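Local coordinates for protein pyruvate synthase subunit PorC (PDB 2RAA) that forms the gamma subunit of a heterotetrameric pyruvate synthase, which uses CoA and ferredoxin to oxidise pyruvate to acetyl-CoA and carbon dioxide, at residues 22-27 and 34-39; 119-124 and 129-134. All blocks are in the same frame, centred on the assembly; numbering follows the deposited sequence.

Contact 1: residues 22-27 and 34-39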
loop_
_atom_site.group_PDB
_atom_site.type_symbol
_atom_site.label_atom_id
_atom_site.label_comp_id
_atom_site.label_asym_id
_atom_site.label_seq_id
_atom_site.Cartn_x
_atom_site.Cartn_y
_atom_site.Cartn_z
ATOM N N ILE A 22 0.428 -2.793 -9.167
ATOM C CA ILE A 22 0.995 -2.331 -7.924
ATOM C C ILE A 22 1.875 -3.415 -7.293
ATOM O O ILE A 22 1.473 -4.552 -7.212
ATOM C CB ILE A 22 -0.130 -2.058 -6.934
ATOM C CG1 ILE A 22 -1.099 -0.995 -7.519
ATOM C CG2 ILE A 22 0.468 -1.617 -5.594
ATOM C CD1 ILE A 22 -2.517 -1.125 -7.031
ATOM N N ARG A 23 3.073 -3.071 -6.846
ATOM C CA ARG A 23 3.964 -4.065 -6.250
ATOM C C ARG A 23 4.304 -3.598 -4.855
ATOM O O ARG A 23 4.725 -2.479 -4.670
ATOM C CB ARG A 23 5.242 -4.226 -7.053
ATOM C CG ARG A 23 6.194 -5.291 -6.489
ATOM C CD ARG A 23 7.383 -5.451 -7.428
ATOM N NE ARG A 23 8.266 -4.303 -7.365
ATOM C CZ ARG A 23 9.135 -3.961 -8.302
ATOM N NH1 ARG A 23 9.242 -4.640 -9.443
ATOM N NH2 ARG A 23 9.885 -2.900 -8.100
ATOM N N TRP A 24 4.106 -4.467 -3.887
ATOM C CA TRP A 24 4.264 -4.101 -2.488
ATOM C C TRP A 24 5.506 -4.711 -1.979
ATOM O O TRP A 24 5.793 -5.854 -2.344
ATOM C CB TRP A 24 3.171 -4.732 -1.622
ATOM C CG TRP A 24 1.824 -4.339 -1.949
ATOM C CD1 TRP A 24 1.129 -4.718 -3.036
ATOM C CD2 TRP A 24 0.935 -3.540 -1.144
ATOM N NE1 TRP A 24 -0.137 -4.198 -2.985
ATOM C CE2 TRP A 24 -0.271 -3.436 -1.856
ATOM C CE3 TRP A 24 1.063 -2.871 0.077
ATOM C CZ2 TRP A 24 -1.360 -2.696 -1.385
ATOM C CZ3 TRP A 24 -0.011 -2.135 0.559
ATOM C CH2 TRP A 24 -1.205 -2.043 -0.170
ATOM N N HIS A 25 6.178 -4.010 -1.057
ATOM C CA HIS A 25 7.360 -4.541 -0.381
ATOM C C HIS A 25 7.192 -4.338 1.111
ATOM O O HIS A 25 6.968 -3.236 1.578
ATOM C CB HIS A 25 8.617 -3.853 -0.853
ATOM C CG HIS A 25 8.873 -4.039 -2.308
ATOM N ND1 HIS A 25 9.756 -4.982 -2.792
ATOM C CD2 HIS A 25 8.339 -3.423 -3.390
ATOM C CE1 HIS A 25 9.765 -4.925 -4.114
ATOM N NE2 HIS A 25 8.909 -3.994 -4.502
ATOM N N GLY A 26 7.280 -5.433 1.840
ATOM C CA GLY A 26 7.170 -5.431 3.269
ATOM C C GLY A 26 7.882 -6.679 3.739
ATOM O O GLY A 26 8.417 -7.431 2.928
ATOM N N ARG A 27 7.884 -6.869 5.052
ATOM C CA ARG A 27 8.468 -8.036 5.700
ATOM C C ARG A 27 7.329 -8.884 6.256
ATOM O O ARG A 27 6.295 -8.336 6.707
ATOM C CB ARG A 27 9.352 -7.609 6.881
ATOM C CG ARG A 27 10.553 -6.714 6.555
ATOM C CD ARG A 27 11.399 -6.371 7.819
ATOM N NE ARG A 27 12.543 -5.510 7.491
ATOM C CZ ARG A 27 13.668 -5.938 6.913
ATOM N NH1 ARG A 27 13.847 -7.215 6.596
ATOM N NH2 ARG A 27 14.632 -5.080 6.639
ATOM N N SER A 34 -2.255 -9.206 3.183
ATOM C CA SER A 34 -3.649 -8.880 3.490
ATOM C C SER A 34 -4.116 -7.589 2.838
ATOM O O SER A 34 -5.254 -7.515 2.376
ATOM C CB SER A 34 -3.867 -8.804 5.008
ATOM O OG SER A 34 -2.831 -8.058 5.613
ATOM N N ALA A 35 -3.246 -6.575 2.786
ATOM C CA ALA A 35 -3.610 -5.272 2.226
ATOM C C ALA A 35 -3.852 -5.415 0.729
ATOM O O ALA A 35 -4.820 -4.874 0.173
ATOM C CB ALA A 35 -2.510 -4.253 2.513
ATOM N N SER A 36 -2.938 -6.142 0.099
ATOM C CA SER A 36 -3.029 -6.548 -1.270
ATOM C C SER A 36 -4.358 -7.287 -1.520
ATOM O O SER A 36 -5.110 -6.939 -2.439
ATOM C CB SER A 36 -1.842 -7.437 -1.572
ATOM O OG SER A 36 -1.938 -7.942 -2.868
ATOM N N GLN A 37 -4.675 -8.275 -0.685
ATOM C CA GLN A 37 -5.929 -9.005 -0.845
ATOM C C GLN A 37 -7.109 -8.086 -0.800
ATOM O O GLN A 37 -7.979 -8.146 -1.661
ATOM C CB GLN A 37 -6.102 -10.083 0.224
ATOM C CG GLN A 37 -5.347 -11.382 -0.091
ATOM C CD GLN A 37 -6.046 -12.183 -1.181
ATOM O OE1 GLN A 37 -7.177 -12.680 -0.980
ATOM N NE2 GLN A 37 -5.389 -12.303 -2.349
HETATM N N MSE A 38 -7.114 -7.210 0.191
HETATM C CA MSE A 38 -8.236 -6.311 0.464
HETATM C C MSE A 38 -8.511 -5.347 -0.671
HETATM O O MSE A 38 -9.659 -5.036 -1.010
HETATM C CB MSE A 38 -7.917 -5.528 1.744
HETATM C CG MSE A 38 -9.129 -5.043 2.483
HETATM SE SE MSE A 38 -8.691 -4.044 4.089
HETATM C CE MSE A 38 -6.985 -4.832 4.704
ATOM N N LEU A 39 -7.430 -4.880 -1.279
ATOM C CA LEU A 39 -7.546 -3.973 -2.371
ATOM C C LEU A 39 -8.207 -4.764 -3.494
ATOM O O LEU A 39 -9.224 -4.355 -4.036
ATOM C CB LEU A 39 -6.163 -3.487 -2.764
ATOM C CG LEU A 39 -6.133 -2.680 -4.037
ATOM C CD1 LEU A 39 -7.099 -1.498 -3.911
ATOM C CD2 LEU A 39 -4.698 -2.250 -4.270
#
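A strand of the mixed sheet and the helix that follows it meet here through Ile22 and Trp24 of residues 22-27 and Ala35, Ser36 and Leu39 of residues 34-39. The helix packs on one face of the sheet and runs back nearly antiparallel to the strand, at 155°, with the two axes 10.1 Å apart at their closest. Trp24 supplies most of the strand's surface: its indole, large and flat, spans the gap to a helix whose nearest residues are small. Its CG lies anti to the carbonyl carbon (chi1 -61°), which carries the ring off the strand toward the helix. Ser36 sits over one indole face, its CB 4.3 Å from the centroid of the Trp24 five-membered ring in a CH-pi contact, 25° off the normal. Being small, it lets the backbone lie over the indole, Ser36 N 4.0 Å above the Trp24 plane. At the far end of the six-membered ring, Trp24 CH2 meets Ala35 CB obliquely at 3.7 Å; the small alanine likewise allows this close approach. Leu39, one turn further on, brings CD2 to the ring's edge, near its plane, 4.4 Å from Trp24 CZ2. The same methyl meets Ile22 tip to tip, with Ile22 CD1 3.7 Å from Leu39 CD2, so two branched side chains extend the apolar seam beyond the indole. The polar end of the buried ring is satisfied within the sheet: Trp24 NE1 is hydrogen-bonded to Asn69 OD1, while ND2 of the same amide bonds Ser36 O and thereby ties the helix to strand 64-72. That strand flanks 19-27 on one side and strand 87-90 on the other, Val89 touching both Ile22 and Trp24, while helix 150-161 packs alongside, with Leu157 against Trp24 and Leu39.

Contact 2: residues 119-124 and 129-134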
loop_
_atom_site.group_PDB
_atom_site.type_symbol
_atom_site.label_atom_id
_atom_site.label_comp_id
_atom_site.label_asym_id
_atom_site.label_seq_id
_atom_site.Cartn_x
_atom_site.Cartn_y
_atom_site.Cartn_z
ATOM N N GLU A 119 13.575 13.666 -0.175
ATOM C CA GLU A 119 15.012 13.658 -0.451
ATOM C C GLU A 119 15.694 12.402 0.088
ATOM O O GLU A 119 16.540 11.824 -0.584
ATOM C CB GLU A 119 15.670 14.907 0.148
ATOM C CG GLU A 119 17.088 15.163 -0.325
ATOM C CD GLU A 119 17.650 16.482 0.209
ATOM O OE1 GLU A 119 17.375 16.819 1.394
ATOM O OE2 GLU A 119 18.375 17.172 -0.556
ATOM N N PHE A 120 15.327 11.985 1.299
ATOM C CA PHE A 120 15.878 10.758 1.880
ATOM C C PHE A 120 15.530 9.534 1.035
ATOM O O PHE A 120 16.382 8.682 0.755
ATOM C CB PHE A 120 15.368 10.544 3.309
ATOM C CG PHE A 120 15.715 9.199 3.863
ATOM C CD1 PHE A 120 17.023 8.893 4.195
ATOM C CD2 PHE A 120 14.743 8.223 4.022
ATOM C CE1 PHE A 120 17.355 7.633 4.695
ATOM C CE2 PHE A 120 15.060 6.969 4.521
ATOM C CZ PHE A 120 16.364 6.672 4.864
ATOM N N VAL A 121 14.263 9.464 0.639
ATOM C CA VAL A 121 13.758 8.352 -0.159
ATOM C C VAL A 121 14.444 8.322 -1.530
ATOM O O VAL A 121 14.781 7.258 -2.057
ATOM C CB VAL A 121 12.223 8.452 -0.347
ATOM C CG1 VAL A 121 11.714 7.310 -1.236
ATOM C CG2 VAL A 121 11.514 8.461 1.011
ATOM N N ARG A 122 14.642 9.508 -2.092
ATOM C CA ARG A 122 15.315 9.671 -3.375
ATOM C C ARG A 122 16.750 9.171 -3.318
ATOM O O ARG A 122 17.232 8.567 -4.267
ATOM C CB ARG A 122 15.320 11.143 -3.749
ATOM C CG ARG A 122 14.910 11.416 -5.173
ATOM C CD ARG A 122 14.093 12.698 -5.242
ATOM N NE ARG A 122 12.989 12.582 -6.195
ATOM C CZ ARG A 122 11.916 13.368 -6.199
ATOM N NH1 ARG A 122 11.781 14.343 -5.292
ATOM N NH2 ARG A 122 10.973 13.168 -7.112
ATOM N N LYS A 123 17.424 9.439 -2.202
ATOM C CA LYS A 123 18.817 9.032 -2.002
ATOM C C LYS A 123 18.909 7.527 -1.920
ATOM O O LYS A 123 19.760 6.923 -2.568
ATOM C CB LYS A 123 19.399 9.642 -0.712
ATOM C CG LYS A 123 20.889 9.337 -0.458
ATOM N N LYS A 124 18.029 6.934 -1.120
ATOM C CA LYS A 124 18.031 5.484 -0.898
ATOM C C LYS A 124 17.684 4.654 -2.143
ATOM O O LYS A 124 18.189 3.541 -2.310
ATOM C CB LYS A 124 17.079 5.128 0.261
ATOM C CG LYS A 124 17.722 5.206 1.639
ATOM C CD LYS A 124 18.454 3.906 1.947
ATOM C CE LYS A 124 19.304 3.975 3.220
ATOM N NZ LYS A 124 20.574 4.746 3.030
ATOM N N GLY A 129 10.757 10.945 -9.897
ATOM C CA GLY A 129 9.364 10.507 -10.123
ATOM C C GLY A 129 8.596 10.813 -8.862
ATOM O O GLY A 129 9.202 11.090 -7.839
ATOM N N LYS A 130 7.272 10.770 -8.917
ATOM C CA LYS A 130 6.485 11.143 -7.753
ATOM C C LYS A 130 6.787 10.183 -6.609
ATOM O O LYS A 130 6.739 8.978 -6.774
ATOM C CB LYS A 130 4.976 11.178 -8.065
ATOM C CG LYS A 130 4.163 11.891 -6.974
ATOM C CD LYS A 130 2.659 11.617 -7.071
ATOM C CE LYS A 130 1.985 12.452 -8.146
ATOM N NZ LYS A 130 0.525 12.106 -8.216
ATOM N N ILE A 131 7.136 10.740 -5.460
ATOM C CA ILE A 131 7.358 9.983 -4.233
ATOM C C ILE A 131 6.347 10.479 -3.213
ATOM O O ILE A 131 6.291 11.661 -2.940
ATOM C CB ILE A 131 8.774 10.203 -3.647
ATOM C CG1 ILE A 131 9.838 9.590 -4.575
ATOM C CG2 ILE A 131 8.843 9.643 -2.217
ATOM C CD1 ILE A 131 11.290 9.966 -4.259
ATOM N N CYS A 132 5.537 9.576 -2.673
ATOM C CA CYS A 132 4.542 9.924 -1.669
ATOM C C CYS A 132 4.947 9.231 -0.359
ATOM O O CYS A 132 5.428 8.098 -0.387
ATOM C CB CYS A 132 3.171 9.458 -2.144
ATOM S SG CYS A 132 2.759 9.909 -3.857
ATOM N N VAL A 133 4.789 9.909 0.772
ATOM C CA VAL A 133 5.193 9.359 2.069
ATOM C C VAL A 133 4.099 9.629 3.100
ATOM O O VAL A 133 3.354 10.615 3.003
ATOM C CB VAL A 133 6.524 9.992 2.597
ATOM C CG1 VAL A 133 7.671 9.800 1.622
ATOM C CG2 VAL A 133 6.344 11.476 2.944
ATOM N N VAL A 134 3.987 8.744 4.086
ATOM C CA VAL A 134 2.985 8.941 5.146
ATOM C C VAL A 134 3.440 8.119 6.336
ATOM O O VAL A 134 3.993 7.055 6.168
ATOM C CB VAL A 134 1.587 8.484 4.726
ATOM C CG1 VAL A 134 1.599 7.003 4.291
ATOM C CG2 VAL A 134 0.511 8.781 5.825
#
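Apolar contacts between Val121 and the strand residues Ile131 and Val133 bring helix 118-125 against the edge region of the sheet. Val121 divides its two methyls: CG1 lies 3.8 Å from Ile131 CG2, and CG2 lies 4.1 Å from Val133 CG1. With CG1 anti to the backbone N (chi1 178°), the branches diverge to meet two strand residues on the same face, and the valine passes alongside both strand side chains, which point the other way. Arg122 adds a face contact and polar approaches, its bent chain bringing the guanidinium beside Gly129 and Ile131. Ile131 CD1 rests over one face of that group, displaced from its centre and 3.7 Å from Arg122 NE, so the flat group lies against the isoleucine's terminal methyl. Arg122 NH2 comes within 2.8 Å of Gly129 O, while NE is hydrogen-bonded to Phe127 O. Gly129 suits its place because a side chain at its backbone angles (phi 133°, psi 166°) would collide with the preceding residue's carbonyl oxygen. Together these contacts close the second half of a beta-alpha-beta unit, in which helix 118-125 crosses over from strand 109-113 to the parallel strand 130-134.

In the fold
Both contacts set a helix against the same mixed sheet, but on opposite faces of it. Helix 150-161 shows this: it shares the face of helix 32-45 in contact 1, yet in contact 2 it meets Cys132 and Val134, which alternate along the strand with the Ile131 and Val133 that face helix 118-125. The contact centres are about 19 Å apart and the nearest atoms about 10 Å, without touching. The two follow one another in sequence without overlapping. The centre of contact 1 lies about 6 Å from the chain centre, that of contact 2 about 15 Å. Strands 87-90 and 109-113 separate them, and the Cys132-Cys202 disulfide fastens strand 130-134 to the outermost strand 201-202.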